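PDB 3HO7: OxyR from Porphyromonas gingivalis, which probably acts as a redox-sensitive, DNA-binding transcriptional activator of the LysR family, represented here by its regulatory domain. Local coordinates for residues E116-R121 and I158-Q163. Numbering follows the deposited sequence.
Sequences EGHCFR and ITFIPQ
His118 reaches strand 158-162 through its imidazole: NE2 donates to Phe160 O at 2.9 Å, with an N-H...O angle of 157°. The acceptor lies close to the imidazole plane, whereas the donor is tilted from the carbonyl plane. A second hydrogen bond, from Leu114 N to ND1, holds the ring from its other nitrogen, and the two bonds together fix its rotation. Packing is tight beside this pair, where Phe160 CB lies 3.5 Å from His118 NE2. With CG beside its own backbone N (chi1 -62°), the phenyl presents an edge to one imidazole face, with CD2 the atom over that face, a T-shaped pair with planes at 85° and centroids 5.8 Å apart. In the LysR-type regulatory domain, of periplasmic-binding-protein fold, this joins the loop after strand 75-89 to strand 158-162, which pairs antiparallel with 75-89. Phe127 and Phe180 also meet the Phe160 ring. The Thr159 side is looser: OG1 approaches His118 CE1 obliquely at 3.7 Å, while its hydrogen bond goes to Trp112 O. Beyond His118 the loop diverges toward solvent, leading on to Cys119, joined to Cys128 by a disulfide, and to the exposed Arg121.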
loop_
_atom_site.group_PDB
_atom_site.type_symbol
_atom_site.label_atom_id
_atom_site.label_comp_id
_atom_site.label_asym_id
_atom_site.label_seq_id
_atom_site.Cartn_x
_atom_site.Cartn_y
_atom_site.Cartn_z
ATOM N N GLU A 116 -12.216 2.873 -1.305
ATOM C CA GLU A 116 -12.356 3.819 -0.202
ATOM C C GLU A 116 -11.492 5.066 -0.391
ATOM O O GLU A 116 -11.805 6.134 0.135
ATOM C CB GLU A 116 -12.025 3.139 1.128
ATOM C CG GLU A 116 -11.920 4.089 2.311
ATOM C CD GLU A 116 -11.896 3.363 3.641
ATOM O OE1 GLU A 116 -12.652 2.379 3.796
ATOM O OE2 GLU A 116 -11.125 3.777 4.535
ATOM N N GLY A 117 -10.404 4.927 -1.140
ATOM C CA GLY A 117 -9.530 6.059 -1.414
ATOM C C GLY A 117 -10.237 7.105 -2.255
ATOM O O GLY A 117 -10.112 8.304 -2.002
ATOM N N HIS A 118 -10.988 6.651 -3.252
ATOM C CA HIS A 118 -11.685 7.557 -4.164
ATOM C C HIS A 118 -13.197 7.479 -4.026
ATOM O O HIS A 118 -13.897 8.467 -4.243
ATOM C CB HIS A 118 -11.309 7.255 -5.616
ATOM C CG HIS A 118 -9.836 7.247 -5.869
ATOM N ND1 HIS A 118 -9.184 6.172 -6.434
ATOM C CD2 HIS A 118 -8.887 8.180 -5.628
ATOM C CE1 HIS A 118 -7.895 6.448 -6.537
ATOM N NE2 HIS A 118 -7.689 7.659 -6.052
ATOM N N CYS A 119 -13.701 6.299 -3.676
ATOM C CA CYS A 119 -15.137 6.060 -3.715
ATOM C C CYS A 119 -15.750 5.735 -2.355
ATOM O O CYS A 119 -16.726 4.988 -2.270
ATOM C CB CYS A 119 -15.457 4.957 -4.728
ATOM S SG CYS A 119 -14.932 5.355 -6.412
ATOM N N PHE A 120 -15.185 6.298 -1.292
ATOM C CA PHE A 120 -15.805 6.180 0.017
ATOM C C PHE A 120 -17.055 7.044 0.014
ATOM O O PHE A 120 -16.971 8.272 -0.008
ATOM C CB PHE A 120 -14.851 6.621 1.126
ATOM C CG PHE A 120 -15.420 6.463 2.508
ATOM C CD1 PHE A 120 -15.548 5.208 3.079
ATOM C CD2 PHE A 120 -15.823 7.569 3.237
ATOM C CE1 PHE A 120 -16.069 5.058 4.351
ATOM C CE2 PHE A 120 -16.346 7.426 4.508
ATOM C CZ PHE A 120 -16.469 6.169 5.066
ATOM N N ARG A 121 -18.216 6.397 0.025
ATOM C CA ARG A 121 -19.472 7.100 -0.175
ATOM C C ARG A 121 -19.369 7.896 -1.472
ATOM O O ARG A 121 -19.656 9.092 -1.513
ATOM C CB ARG A 121 -19.784 8.009 1.016
ATOM C CG ARG A 121 -19.801 7.275 2.349
ATOM C CD ARG A 121 -20.688 7.968 3.371
ATOM N NE ARG A 121 -20.034 9.115 3.996
ATOM C CZ ARG A 121 -19.331 9.049 5.122
ATOM N NH1 ARG A 121 -19.183 7.887 5.742
ATOM N NH2 ARG A 121 -18.773 10.142 5.627
ATOM N N ILE A 158 -5.114 5.332 -15.803
ATOM C CA ILE A 158 -5.127 6.541 -15.006
ATOM C C ILE A 158 -5.638 6.259 -13.601
ATOM O O ILE A 158 -6.424 5.337 -13.385
ATOM C CB ILE A 158 -6.047 7.596 -15.651
ATOM C CG1 ILE A 158 -5.430 8.126 -16.948
ATOM C CG2 ILE A 158 -6.354 8.713 -14.665
ATOM C CD1 ILE A 158 -6.245 9.218 -17.618
ATOM N N THR A 159 -5.184 7.077 -12.657
ATOM C CA THR A 159 -5.613 6.996 -11.267
ATOM C C THR A 159 -5.481 8.373 -10.628
ATOM O O THR A 159 -5.006 9.315 -11.263
ATOM C CB THR A 159 -4.771 5.983 -10.472
ATOM O OG1 THR A 159 -5.416 5.698 -9.224
ATOM C CG2 THR A 159 -3.381 6.538 -10.204
ATOM N N PHE A 160 -5.901 8.493 -9.373
ATOM C CA PHE A 160 -5.828 9.767 -8.669
ATOM C C PHE A 160 -4.951 9.672 -7.427
ATOM O O PHE A 160 -5.105 8.758 -6.618
ATOM C CB PHE A 160 -7.232 10.259 -8.319
ATOM C CG PHE A 160 -8.094 10.510 -9.523
ATOM C CD1 PHE A 160 -7.689 11.405 -10.502
ATOM C CD2 PHE A 160 -9.303 9.855 -9.681
ATOM C CE1 PHE A 160 -8.474 11.640 -11.620
ATOM C CE2 PHE A 160 -10.094 10.088 -10.797
ATOM C CZ PHE A 160 -9.678 10.981 -11.768
ATOM N N ILE A 161 -4.025 10.613 -7.284
ATOM C CA ILE A 161 -3.107 10.601 -6.147
ATOM C C ILE A 161 -3.262 11.843 -5.275
ATOM O O ILE A 161 -3.680 12.894 -5.750
ATOM C CB ILE A 161 -1.638 10.467 -6.596
ATOM C CG1 ILE A 161 -1.222 11.657 -7.458
ATOM C CG2 ILE A 161 -1.435 9.168 -7.362
ATOM C CD1 ILE A 161 0.266 11.693 -7.758
ATOM N N PRO A 162 -2.918 11.717 -3.986
ATOM C CA PRO A 162 -3.056 12.815 -3.039
ATOM C C PRO A 162 -1.922 13.817 -3.194
ATOM O O PRO A 162 -0.795 13.429 -3.493
ATOM C CB PRO A 162 -2.966 12.116 -1.672
ATOM C CG PRO A 162 -2.789 10.628 -1.962
ATOM C CD PRO A 162 -2.314 10.531 -3.367
ATOM N N GLN A 163 -2.224 15.097 -2.985
ATOM C CA GLN A 163 -1.237 16.160 -3.149
ATOM C C GLN A 163 0.046 15.904 -2.359
ATOM O O GLN A 163 1.144 16.147 -2.856
ATOM C CB GLN A 163 -1.835 17.512 -2.752
ATOM C CG GLN A 163 -0.808 18.621 -2.565
ATOM C CD GLN A 163 0.013 18.885 -3.813
ATOM O OE1 GLN A 163 -0.489 18.791 -4.933
ATOM N NE2 GLN A 163 1.283 19.227 -3.623
#